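Local coordinates for protein 3-keto-5-aminohexanoate cleavage enzyme (Ralstonia eutropha, PDB 3C6C) that probably cleaves beta-keto acids such as 3-keto-5-aminohexanoate in a metal-dependent TIM-barrel active site, with nickel bound in this crystal, at residues T27-G32 against V64-V69; G95-L100 against T302-R307; I181-E186 against G203-V208; F211-G216 against A239-F244. All coordinates share one frame; numbering follows the deposited sequence.

Contact 1 (T27-G32 against V64-V69); sequences TCAVTG and VAHIHV. With NI (nickel (II) ion), chain B.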
loop_
_atom_site.group_PDB
_atom_site.type_symbol
_atom_site.label_atom_id
_atom_site.label_comp_id
_atom_site.label_asym_id
_atom_site.label_seq_id
_atom_site.Cartn_x
_atom_site.Cartn_y
_atom_site.Cartn_z
ATOM N N THR A 27 26.402 1.113 -5.443
ATOM C CA THR A 27 27.271 -0.066 -5.482
ATOM C C THR A 27 27.262 -0.664 -6.885
ATOM O O THR A 27 26.216 -0.828 -7.521
ATOM C CB THR A 27 26.839 -1.135 -4.473
ATOM O OG1 THR A 27 26.878 -0.581 -3.177
ATOM C CG2 THR A 27 27.760 -2.396 -4.529
ATOM N N CYS A 28 28.458 -0.936 -7.372
ATOM C CA CYS A 28 28.631 -1.691 -8.613
ATOM C C CYS A 28 29.125 -3.089 -8.343
ATOM O O CYS A 28 30.214 -3.280 -7.785
ATOM C CB CYS A 28 29.562 -0.997 -9.577
ATOM S SG CYS A 28 29.566 -1.709 -11.238
ATOM N N ALA A 29 28.252 -4.033 -8.681
ATOM C CA ALA A 29 28.481 -5.475 -8.552
ATOM C C ALA A 29 29.109 -5.927 -9.855
ATOM O O ALA A 29 28.437 -6.128 -10.846
ATOM C CB ALA A 29 27.161 -6.228 -8.279
ATOM N N VAL A 30 30.437 -6.042 -9.840
ATOM C CA VAL A 30 31.217 -6.031 -11.081
ATOM C C VAL A 30 31.237 -7.345 -11.888
ATOM O O VAL A 30 31.489 -7.313 -13.104
ATOM C CB VAL A 30 32.668 -5.522 -10.878
ATOM C CG1 VAL A 30 32.659 -4.030 -10.479
ATOM C CG2 VAL A 30 33.415 -6.391 -9.869
ATOM N N THR A 31 30.979 -8.498 -11.254
ATOM C CA THR A 31 31.061 -9.754 -12.039
ATOM C C THR A 31 30.134 -10.885 -11.572
ATOM O O THR A 31 29.553 -11.593 -12.373
ATOM C CB THR A 31 32.550 -10.244 -12.164
ATOM O OG1 THR A 31 32.619 -11.262 -13.171
ATOM C CG2 THR A 31 33.141 -10.762 -10.826
ATOM N N GLY A 32 30.069 -11.088 -10.265
ATOM C CA GLY A 32 29.263 -12.133 -9.708
ATOM C C GLY A 32 29.799 -13.514 -10.009
ATOM O O GLY A 32 30.933 -13.683 -10.415
ATOM N N VAL A 64 30.794 2.190 -4.000
ATOM C CA VAL A 64 31.152 0.873 -3.495
ATOM C C VAL A 64 31.269 -0.117 -4.661
ATOM O O VAL A 64 30.497 -0.034 -5.637
ATOM C CB VAL A 64 30.065 0.336 -2.468
ATOM C CG1 VAL A 64 30.520 -0.980 -1.808
ATOM C CG2 VAL A 64 29.715 1.396 -1.375
ATOM N N ALA A 65 32.212 -1.046 -4.538
ATOM C CA ALA A 65 32.365 -2.196 -5.455
ATOM C C ALA A 65 32.061 -3.495 -4.717
ATOM O O ALA A 65 32.697 -3.795 -3.696
ATOM C CB ALA A 65 33.785 -2.260 -6.062
ATOM N N HIS A 66 31.098 -4.228 -5.249
ATOM C CA HIS A 66 30.757 -5.572 -4.763
ATOM C C HIS A 66 31.462 -6.608 -5.631
ATOM O O HIS A 66 31.301 -6.670 -6.848
ATOM C CB HIS A 66 29.244 -5.784 -4.717
ATOM C CG HIS A 66 28.836 -7.161 -4.296
ATOM N ND1 HIS A 66 28.921 -7.609 -2.992
ATOM C CD2 HIS A 66 28.406 -8.219 -5.027
ATOM C CE1 HIS A 66 28.488 -8.861 -2.932
ATOM N NE2 HIS A 66 28.167 -9.252 -4.156
ATOM N N ILE A 67 32.280 -7.409 -4.956
ATOM C CA ILE A 67 33.278 -8.275 -5.576
ATOM C C ILE A 67 33.072 -9.768 -5.284
ATOM O O ILE A 67 32.868 -10.193 -4.137
ATOM C CB ILE A 67 34.690 -7.864 -5.051
ATOM C CG1 ILE A 67 35.061 -6.465 -5.537
ATOM C CG2 ILE A 67 35.765 -8.912 -5.405
ATOM C CD1 ILE A 67 36.132 -5.817 -4.634
ATOM N N HIS A 68 33.049 -10.503 -6.379
ATOM C CA HIS A 68 33.209 -11.962 -6.410
ATOM C C HIS A 68 34.498 -12.232 -7.162
ATOM O O HIS A 68 35.032 -11.377 -7.860
ATOM C CB HIS A 68 32.111 -12.660 -7.220
ATOM C CG HIS A 68 30.768 -12.699 -6.564
ATOM N ND1 HIS A 68 30.141 -13.878 -6.226
ATOM C CD2 HIS A 68 29.909 -11.707 -6.245
ATOM C CE1 HIS A 68 28.968 -13.606 -5.685
ATOM N NE2 HIS A 68 28.804 -12.294 -5.681
ATOM N N VAL A 69 34.968 -13.455 -7.031
ATOM C CA VAL A 69 36.076 -13.956 -7.855
ATOM C C VAL A 69 35.604 -15.161 -8.646
ATOM O O VAL A 69 34.608 -15.802 -8.298
ATOM C CB VAL A 69 37.350 -14.320 -7.012
ATOM C CG1 VAL A 69 37.922 -13.041 -6.405
ATOM C CG2 VAL A 69 37.065 -15.394 -5.962
HETATM NI NI NI B . 27.001 -11.023 -4.934
HETATM O O HOH W 1 30.665 -8.944 -8.343
HETATM O O HOH W 2 25.772 -12.763 -5.436
HETATM O O HOH W 3 26.959 -11.835 -2.996
HETATM O O HOH W 4 24.911 -10.199 -4.100
#

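Contact 2 (G95-L100 against T302-R307); sequences GTDIVL and TPDEAR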
loop_
_atom_site.group_PDB
_atom_site.type_symbol
_atom_site.label_atom_id
_atom_site.label_comp_id
_atom_site.label_asym_id
_atom_site.label_seq_id
_atom_site.Cartn_x
_atom_site.Cartn_y
_atom_site.Cartn_z
ATOM N N GLY A 95 45.418 3.523 -7.271
ATOM C CA GLY A 95 45.390 4.995 -7.206
ATOM C C GLY A 95 43.983 5.568 -7.202
ATOM O O GLY A 95 43.794 6.771 -7.168
ATOM N N THR A 96 43.018 4.662 -7.208
ATOM C CA THR A 96 41.596 5.005 -7.162
ATOM C C THR A 96 40.979 4.363 -5.942
ATOM O O THR A 96 41.172 3.183 -5.689
ATOM C CB THR A 96 40.858 4.540 -8.432
ATOM O OG1 THR A 96 41.362 5.248 -9.579
ATOM C CG2 THR A 96 39.343 4.765 -8.319
ATOM N N ASP A 97 40.246 5.179 -5.190
ATOM C CA ASP A 97 39.522 4.738 -3.981
ATOM C C ASP A 97 38.070 4.406 -4.284
ATOM O O ASP A 97 37.402 5.021 -5.134
ATOM C CB ASP A 97 39.591 5.799 -2.896
ATOM C CG ASP A 97 38.872 5.395 -1.623
ATOM O OD1 ASP A 97 39.167 4.307 -1.055
ATOM O OD2 ASP A 97 38.057 6.209 -1.155
ATOM N N ILE A 98 37.635 3.381 -3.583
ATOM C CA ILE A 98 36.242 2.885 -3.587
ATOM C C ILE A 98 36.075 1.964 -2.361
ATOM O O ILE A 98 37.020 1.248 -1.975
ATOM C CB ILE A 98 35.896 2.177 -4.944
ATOM C CG1 ILE A 98 34.383 1.884 -5.049
ATOM C CG2 ILE A 98 36.767 0.909 -5.157
ATOM C CD1 ILE A 98 33.894 1.642 -6.479
ATOM N N VAL A 99 34.896 1.997 -1.751
ATOM C CA VAL A 99 34.578 1.116 -0.607
ATOM C C VAL A 99 34.466 -0.294 -1.193
ATOM O O VAL A 99 33.856 -0.480 -2.235
ATOM C CB VAL A 99 33.272 1.526 0.134
ATOM C CG1 VAL A 99 32.955 0.553 1.299
ATOM C CG2 VAL A 99 33.375 2.982 0.622
ATOM N N LEU A 100 35.105 -1.251 -0.522
ATOM C CA LEU A 100 35.050 -2.658 -0.935
ATOM C C LEU A 100 34.028 -3.460 -0.134
ATOM O O LEU A 100 33.973 -3.408 1.084
ATOM C CB LEU A 100 36.418 -3.327 -0.814
ATOM C CG LEU A 100 37.582 -2.683 -1.541
ATOM C CD1 LEU A 100 38.873 -3.452 -1.307
ATOM C CD2 LEU A 100 37.239 -2.527 -3.010
ATOM N N THR A 302 30.126 10.021 -3.157
ATOM C CA THR A 302 31.534 9.628 -3.310
ATOM C C THR A 302 31.791 8.510 -2.284
ATOM O O THR A 302 31.000 8.331 -1.352
ATOM C CB THR A 302 32.528 10.785 -3.054
ATOM O OG1 THR A 302 32.466 11.146 -1.677
ATOM C CG2 THR A 302 32.224 12.032 -3.930
ATOM N N PRO A 303 32.904 7.759 -2.423
ATOM C CA PRO A 303 33.207 6.721 -1.436
ATOM C C PRO A 303 33.254 7.250 -0.005
ATOM O O PRO A 303 32.687 6.647 0.914
ATOM C CB PRO A 303 34.561 6.187 -1.917
ATOM C CG PRO A 303 34.443 6.305 -3.422
ATOM C CD PRO A 303 33.721 7.588 -3.655
ATOM N N ASP A 304 33.839 8.426 0.156
ATOM C CA ASP A 304 33.971 9.027 1.501
ATOM C C ASP A 304 32.628 9.485 2.054
ATOM O O ASP A 304 32.324 9.347 3.249
ATOM C CB ASP A 304 34.977 10.172 1.493
ATOM C CG ASP A 304 36.422 9.693 1.666
ATOM O OD1 ASP A 304 36.676 8.516 2.033
ATOM O OD2 ASP A 304 37.308 10.536 1.421
ATOM N N GLU A 305 31.793 10.023 1.173
ATOM C CA GLU A 305 30.423 10.395 1.551
ATOM C C GLU A 305 29.618 9.169 1.979
ATOM O O GLU A 305 28.833 9.209 2.945
ATOM C CB GLU A 305 29.697 11.132 0.409
ATOM C CG GLU A 305 30.209 12.547 0.230
ATOM C CD GLU A 305 29.743 13.236 -1.035
ATOM O OE1 GLU A 305 29.272 12.568 -1.963
ATOM O OE2 GLU A 305 29.848 14.474 -1.095
ATOM N N ALA A 306 29.812 8.072 1.246
ATOM C CA ALA A 306 29.121 6.817 1.558
ATOM C C ALA A 306 29.610 6.280 2.899
ATOM O O ALA A 306 28.841 5.798 3.726
ATOM C CB ALA A 306 29.346 5.776 0.454
ATOM N N ARG A 307 30.911 6.409 3.128
ATOM C CA ARG A 307 31.477 5.986 4.428
ATOM C C ARG A 307 30.814 6.767 5.553
ATOM O O ARG A 307 30.369 6.204 6.557
ATOM C CB ARG A 307 32.993 6.186 4.505
ATOM C CG ARG A 307 33.786 5.214 3.648
ATOM C CD ARG A 307 35.295 5.421 3.734
ATOM N NE ARG A 307 35.983 4.395 2.931
ATOM C CZ ARG A 307 36.564 4.589 1.752
ATOM N NH1 ARG A 307 36.637 5.782 1.197
ATOM N NH2 ARG A 307 37.099 3.560 1.127
#

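Contact 3 (I181-E186 against G203-V208); sequences IKPELE and GLIDGV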
loop_
_atom_site.group_PDB
_atom_site.type_symbol
_atom_site.label_atom_id
_atom_site.label_comp_id
_atom_site.label_asym_id
_atom_site.label_seq_id
_atom_site.Cartn_x
_atom_site.Cartn_y
_atom_site.Cartn_z
ATOM N N ILE A 181 34.218 -5.614 10.153
ATOM C CA ILE A 181 33.584 -5.586 8.835
ATOM C C ILE A 181 32.073 -5.417 9.007
ATOM O O ILE A 181 31.439 -6.114 9.811
ATOM C CB ILE A 181 33.897 -6.895 8.047
ATOM C CG1 ILE A 181 35.414 -7.113 7.890
ATOM C CG2 ILE A 181 33.180 -6.935 6.715
ATOM C CD1 ILE A 181 35.776 -8.506 7.353
ATOM N N LYS A 182 31.502 -4.500 8.228
ATOM C CA LYS A 182 30.058 -4.233 8.290
ATOM C C LYS A 182 29.317 -5.189 7.366
ATOM O O LYS A 182 29.628 -5.260 6.164
ATOM C CB LYS A 182 29.736 -2.765 7.958
ATOM C CG LYS A 182 28.272 -2.408 8.142
ATOM C CD LYS A 182 27.989 -0.900 7.971
ATOM C CE LYS A 182 28.463 -0.088 9.100
ATOM N NZ LYS A 182 27.826 -0.471 10.399
ATOM N N PRO A 183 28.361 -5.969 7.910
ATOM C CA PRO A 183 27.582 -6.770 6.975
ATOM C C PRO A 183 26.530 -5.978 6.223
ATOM O O PRO A 183 25.875 -5.077 6.772
ATOM C CB PRO A 183 26.885 -7.789 7.885
ATOM C CG PRO A 183 26.683 -7.038 9.190
ATOM C CD PRO A 183 27.904 -6.148 9.311
ATOM N N GLU A 184 26.421 -6.320 4.944
ATOM C CA GLU A 184 25.262 -5.992 4.114
ATOM C C GLU A 184 24.308 -7.171 4.145
ATOM O O GLU A 184 24.563 -8.247 3.592
ATOM C CB GLU A 184 25.676 -5.648 2.685
ATOM C CG GLU A 184 24.534 -5.081 1.856
ATOM C CD GLU A 184 24.989 -4.733 0.460
ATOM O OE1 GLU A 184 25.394 -5.672 -0.282
ATOM O OE2 GLU A 184 24.916 -3.532 0.115
ATOM N N LEU A 185 23.203 -6.949 4.841
ATOM C CA LEU A 185 22.216 -7.990 5.102
ATOM C C LEU A 185 21.304 -8.100 3.902
ATOM O O LEU A 185 20.428 -7.246 3.665
ATOM C CB LEU A 185 21.387 -7.674 6.365
ATOM C CG LEU A 185 22.173 -7.380 7.642
ATOM C CD1 LEU A 185 21.223 -6.918 8.743
ATOM C CD2 LEU A 185 23.012 -8.599 8.068
ATOM N N GLU A 186 21.522 -9.178 3.161
ATOM C CA GLU A 186 20.786 -9.444 1.923
ATOM C C GLU A 186 19.512 -10.227 2.238
ATOM O O GLU A 186 19.539 -11.331 2.787
ATOM C CB GLU A 186 21.625 -10.204 0.893
ATOM C CG GLU A 186 23.119 -9.831 0.777
ATOM C CD GLU A 186 23.423 -8.444 0.251
ATOM O OE1 GLU A 186 22.507 -7.752 -0.256
ATOM O OE2 GLU A 186 24.629 -8.049 0.329
ATOM N N GLY A 203 22.414 -7.764 19.639
ATOM C CA GLY A 203 23.701 -7.088 19.738
ATOM C C GLY A 203 24.736 -7.592 18.757
ATOM O O GLY A 203 25.920 -7.521 19.016
ATOM N N LEU A 204 24.283 -8.078 17.608
ATOM C CA LEU A 204 25.181 -8.722 16.646
ATOM C C LEU A 204 25.448 -7.865 15.416
ATOM O O LEU A 204 26.197 -8.257 14.528
ATOM C CB LEU A 204 24.637 -10.090 16.238
ATOM C CG LEU A 204 24.733 -11.211 17.270
ATOM C CD1 LEU A 204 23.987 -12.433 16.797
ATOM C CD2 LEU A 204 26.186 -11.542 17.524
ATOM N N ILE A 205 24.879 -6.667 15.438
ATOM C CA ILE A 205 25.012 -5.694 14.322
ATOM C C ILE A 205 25.424 -4.321 14.839
ATOM O O ILE A 205 24.659 -3.615 15.479
ATOM C CB ILE A 205 23.690 -5.552 13.502
ATOM C CG1 ILE A 205 23.176 -6.914 12.976
ATOM C CG2 ILE A 205 23.841 -4.519 12.364
ATOM C CD1 ILE A 205 23.959 -7.537 11.816
ATOM N N ASP A 206 26.661 -3.964 14.540
ATOM C CA ASP A 206 27.241 -2.689 14.958
ATOM C C ASP A 206 26.828 -1.469 14.138
ATOM O O ASP A 206 26.625 -1.502 12.923
ATOM C CB ASP A 206 28.757 -2.771 14.943
ATOM C CG ASP A 206 29.320 -3.722 16.011
ATOM O OD1 ASP A 206 28.559 -4.230 16.877
ATOM O OD2 ASP A 206 30.541 -3.945 15.957
ATOM N N GLY A 207 26.740 -0.361 14.848
ATOM C CA GLY A 207 26.523 0.934 14.216
ATOM C C GLY A 207 25.277 1.016 13.362
ATOM O O GLY A 207 24.197 0.506 13.717
ATOM N N VAL A 208 25.459 1.647 12.211
ATOM C CA VAL A 208 24.394 1.770 11.200
ATOM C C VAL A 208 24.161 0.401 10.527
ATOM O O VAL A 208 25.042 -0.105 9.844
ATOM C CB VAL A 208 24.722 2.850 10.101
ATOM C CG1 VAL A 208 23.608 2.899 9.012
ATOM C CG2 VAL A 208 24.893 4.213 10.705
HETATM O O HOH W 5 28.197 2.150 11.366
#

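Contact 4 (F211-G216 against A239-F244); sequences FQMVLG and AQWAAF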
loop_
_atom_site.group_PDB
_atom_site.type_symbol
_atom_site.label_atom_id
_atom_site.label_comp_id
_atom_site.label_asym_id
_atom_site.label_seq_id
_atom_site.Cartn_x
_atom_site.Cartn_y
_atom_site.Cartn_z
ATOM N N PHE A 211 20.834 -2.982 5.113
ATOM C CA PHE A 211 19.921 -3.959 4.526
ATOM C C PHE A 211 19.867 -3.743 2.998
ATOM O O PHE A 211 19.844 -2.613 2.502
ATOM C CB PHE A 211 18.491 -3.817 5.034
ATOM C CG PHE A 211 18.268 -4.262 6.460
ATOM C CD1 PHE A 211 18.620 -3.443 7.506
ATOM C CD2 PHE A 211 17.619 -5.458 6.739
ATOM C CE1 PHE A 211 18.378 -3.827 8.801
ATOM C CE2 PHE A 211 17.378 -5.857 8.052
ATOM C CZ PHE A 211 17.757 -5.031 9.072
ATOM N N GLN A 212 19.829 -4.840 2.280
ATOM C CA GLN A 212 19.549 -4.791 0.840
ATOM C C GLN A 212 18.558 -5.831 0.395
ATOM O O GLN A 212 18.721 -7.026 0.621
ATOM C CB GLN A 212 20.818 -4.931 0.015
ATOM C CG GLN A 212 20.585 -4.980 -1.483
ATOM C CD GLN A 212 21.845 -4.669 -2.276
ATOM O OE1 GLN A 212 21.943 -3.610 -2.902
ATOM N NE2 GLN A 212 22.820 -5.587 -2.242
HETATM N N MSE A 213 17.545 -5.351 -0.305
HETATM C CA MSE A 213 16.546 -6.231 -0.924
HETATM C C MSE A 213 17.019 -6.721 -2.284
HETATM O O MSE A 213 17.279 -5.924 -3.194
HETATM C CB MSE A 213 15.216 -5.504 -1.173
HETATM C CG MSE A 213 14.683 -4.715 -0.043
HETATM SE SE MSE A 213 13.097 -3.803 -0.694
HETATM C CE MSE A 213 13.048 -2.659 0.646
ATOM N N VAL A 214 17.137 -8.035 -2.375
ATOM C CA VAL A 214 17.316 -8.762 -3.627
ATOM C C VAL A 214 15.942 -9.015 -4.235
ATOM O O VAL A 214 15.110 -9.726 -3.659
ATOM C CB VAL A 214 18.071 -10.117 -3.414
ATOM C CG1 VAL A 214 18.347 -10.795 -4.778
ATOM C CG2 VAL A 214 19.396 -9.882 -2.631
ATOM N N LEU A 215 15.685 -8.402 -5.387
ATOM C CA LEU A 215 14.366 -8.491 -6.029
ATOM C C LEU A 215 14.386 -9.223 -7.363
ATOM O O LEU A 215 15.228 -9.009 -8.202
ATOM C CB LEU A 215 13.732 -7.097 -6.208
ATOM C CG LEU A 215 13.565 -6.235 -4.949
ATOM C CD1 LEU A 215 13.144 -4.821 -5.312
ATOM C CD2 LEU A 215 12.554 -6.886 -3.968
ATOM N N GLY A 216 13.412 -10.089 -7.520
ATOM C CA GLY A 216 13.203 -10.849 -8.743
ATOM C C GLY A 216 13.968 -12.138 -8.886
ATOM O O GLY A 216 14.008 -12.735 -9.968
ATOM N N ALA A 239 18.384 2.511 9.889
ATOM C CA ALA A 239 19.170 1.695 8.976
ATOM C C ALA A 239 19.251 2.346 7.617
ATOM O O ALA A 239 18.392 3.126 7.225
ATOM C CB ALA A 239 18.566 0.298 8.867
ATOM N N GLN A 240 20.330 2.028 6.916
ATOM C CA GLN A 240 20.427 2.314 5.485
ATOM C C GLN A 240 19.910 1.089 4.749
ATOM O O GLN A 240 20.128 -0.049 5.195
ATOM C CB GLN A 240 21.874 2.604 5.066
ATOM C CG GLN A 240 22.372 3.971 5.453
ATOM C CD GLN A 240 21.589 5.089 4.801
ATOM O OE1 GLN A 240 21.368 5.075 3.594
ATOM N NE2 GLN A 240 21.176 6.076 5.592
ATOM N N TRP A 241 19.173 1.322 3.662
ATOM C CA TRP A 241 18.669 0.222 2.836
ATOM C C TRP A 241 18.895 0.494 1.364
ATOM O O TRP A 241 18.997 1.644 0.922
ATOM C CB TRP A 241 17.190 -0.106 3.107
ATOM C CG TRP A 241 16.237 0.920 2.659
ATOM C CD1 TRP A 241 15.855 2.028 3.342
ATOM C CD2 TRP A 241 15.569 0.976 1.394
ATOM N NE1 TRP A 241 14.974 2.771 2.589
ATOM C CE2 TRP A 241 14.790 2.148 1.384
ATOM C CE3 TRP A 241 15.561 0.153 0.265
ATOM C CZ2 TRP A 241 14.009 2.520 0.284
ATOM C CZ3 TRP A 241 14.754 0.506 -0.805
ATOM C CH2 TRP A 241 14.013 1.690 -0.796
ATOM N N ALA A 242 19.007 -0.604 0.645
ATOM C CA ALA A 242 19.126 -0.619 -0.827
ATOM C C ALA A 242 18.204 -1.687 -1.397
ATOM O O ALA A 242 17.700 -2.538 -0.682
ATOM C CB ALA A 242 20.563 -0.879 -1.221
ATOM N N ALA A 243 17.981 -1.604 -2.699
ATOM C CA ALA A 243 17.211 -2.601 -3.421
ATOM C C ALA A 243 17.767 -2.667 -4.831
ATOM O O ALA A 243 18.238 -1.657 -5.358
ATOM C CB ALA A 243 15.712 -2.227 -3.434
ATOM N N PHE A 244 17.786 -3.858 -5.395
ATOM C CA PHE A 244 18.198 -3.997 -6.798
ATOM C C PHE A 244 17.434 -5.086 -7.527
ATOM O O PHE A 244 16.826 -5.940 -6.926
ATOM C CB PHE A 244 19.706 -4.220 -6.869
ATOM C CG PHE A 244 20.150 -5.598 -6.489
ATOM C CD1 PHE A 244 20.469 -5.904 -5.191
ATOM C CD2 PHE A 244 20.274 -6.598 -7.455
ATOM C CE1 PHE A 244 20.897 -7.152 -4.858
ATOM C CE2 PHE A 244 20.690 -7.875 -7.120
ATOM C CZ PHE A 244 21.016 -8.151 -5.817
#

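Contact 1 (T27-G32 against V64-V69)
Cys-28 lies beside Ala-65 in two neighbouring parallel strands of the TIM barrel, where the backbones are knit closely: Cys-28 N donates to Val-64 O at 2.8 Å, His-66 N to Cys-28 O, and Val-30 N to His-66 O. On the barrel-inner face, Thr-27 lies against Val-64 and His-66, its CG2 meeting His-66 CB at 3.7 Å while OG1 abuts Val-64 CB. With CG anti to the backbone N (chi1 177°), the His-66 ring reaches the metal and keeps Ala-29 CB at its edge. Beyond the last strand bond the pairing opens. A water bridges the gap, accepting from Gly-32 N and donating to His-66 O at 2.8 Å, and Gly-32 CA lies over one face of the His-68 imidazole, 3.7 Å from its centroid, a CH-pi contact. His-66 NE2 and His-68 NE2 each bind the nickel ion at 2.3 Å; three waters are also ligands, probably marking the side open to solvent, and Glu-269 completes the set. Asn-33 holds His-68 through ND1. The contact joins the strands of a beta-alpha-beta unit: helix 47-60 packs on Cys-28, Val-30 and Ala-65, helix 81-92 covers Val-69, and strand 99-103 flanks strand 64-70.

Contact 2 (G95-L100 against T302-R307)
A salt-bridge network ties the first turn of the C-terminal helix 303-310 to the approach of strand 99-103, with Arg-307 at its centre. Its guanidinium meets Asp-97 end-on: Arg-307 NH1 bonds Asp-97 OD2 at 2.8 Å and Arg-307 NH2 bonds Asp-97 OD1 at 3.1 Å, each oxygen using its syn lone pair. The two planes are only 19° apart, a nearly coplanar two-nitrogen salt bridge. Arg-307 NH1 also binds Asp-304 OD1 at 2.9 Å, less squarely, on the anti side of that carboxylate. This shared cation probably offsets the repulsion between the two aspartates. Val-99 CG2 lies over one guanidinium face, 3.7 Å from Arg-307 CZ, the valine and the extended arginine chain running antiparallel alongside each other. Nearer the helix start, Pro-303 CG packs on Ile-98 CA at 3.9 Å, while Pro-303 CB touches Asp-97 OD2. The N-terminus of the helix is closed by a capping box, in which Glu-305 N donates to Thr-302 OG1 and Thr-302 N to Glu-305 OE1. Arg-307 NE has a further salt bridge to Glu-142, just before strand 143-147. Helices 47-60 and 81-92 pack on Ile-98, and Val-99 pairs through its backbone with strand 64-70.

Contact 3 (I181-E186 against G203-V208)
Residues 205-208 run across residues 182-185, 100° apart in direction, and the nearest CA atoms, those of Lys-182 and Asp-206, stand 7.4 Å from each other, so the contact depends on side chains, one of which reaches the loop backbone. It belongs to a beta-alpha-beta unit of the TIM barrel: the loop leaves helix 190-201 through a Schellman motif at Gly-203 and leads into strand 210-214, the parallel neighbour of strand 182-187. In an apolar patch, a single methyl, Ile-205 CD1, meets two side chains of the strand. Ile-205 CD1 lies 3.8 Å from Pro-183 CG, the two side chains crossing at a slant, and approaches Leu-185 CD2 tip to tip at 4.0 Å. Ile-205 is backed by Leu-199 and Ile-200 of helix 190-201, and Pro-183 by Phe-176 of helix 166-179, which place this patch in the layer between barrel and helices. The polar patch is the work of Lys-182. Its chain starts straight, with CG anti to the backbone N (chi1 -174°), then bends at its last two torsions and folds its amine onto the loop backbone. Lys-182 NZ donates to Val-208 O at 2.9 Å, tilted 35° from the carbonyl plane. A water closes a small ring beside this bond, accepting from Lys-182 NZ at 2.8 Å and from Val-208 N at 2.9 Å.

Contact 4 (F211-G216 against A239-F244)
Two adjacent parallel strands of the TIM barrel, the beta strands of the beta-alpha-beta unit 210-214, 225-232 and 240-244, meet here close to the metal pocket. A ladder of five backbone bonds joins them, running from Phe-211 N to Gln-240 O, through Met-213 N to Ala-242 O at 2.8 Å, to Leu-215 N and Phe-244 O. On the face carrying Gln-212, Ala-242 and Phe-244, the Phe-244 ring leans toward the neighbouring strand, its CG held between backbone N and carbonyl carbon (chi1 76°). Gln-212 crosses it at about a right angle, amide and ring planes 69° apart, and puts CD at the ring edge, 3.5 Å from Phe-244 CD1. Glu-186 takes the amide NE2 of Gln-212, fixing the rotation of that group, while Arg-265 makes a cation-pi contact with Phe-244. Val-214 lies alongside the same ring, CG2 3.8 Å from Phe-244 CE1. The other face, turned to helix 225-232, is apolar: Phe-211 CD1 packs on Ala-239 CB at 4.0 Å, and selenomethionine Met-213 sets its CB against Ala-243 CB. Its SE makes an oblique Met-aromatic contact with the Trp-241 ring, and the methyl packs there too, Met-213 CE 3.8 Å from Trp-241 CE3.

How the contacts relate
All four contacts bear on the one curled parallel sheet of the TIM barrel. Contact 1 comes first along the chain; contact 2 then joins the start of strand 99-103 to the last helix, so that contacts 3 and 4, which follow one another, fall within the sequence it spans. Contacts 1 and 2 lie about 14 Å apart between centres and meet where strands 64-70 and 99-103 are neighbours. Contacts 3 and 4, their centres also about 14 Å apart, meet between strands 182-187 and 210-214. Centres of the two pairs lie about 15 to 20 Å apart, without touching. Contact 1 supplies two metal ligands, contact 4 lines the barrel nearby, and contact 3 packs a helix-to-strand loop on strand 182-187.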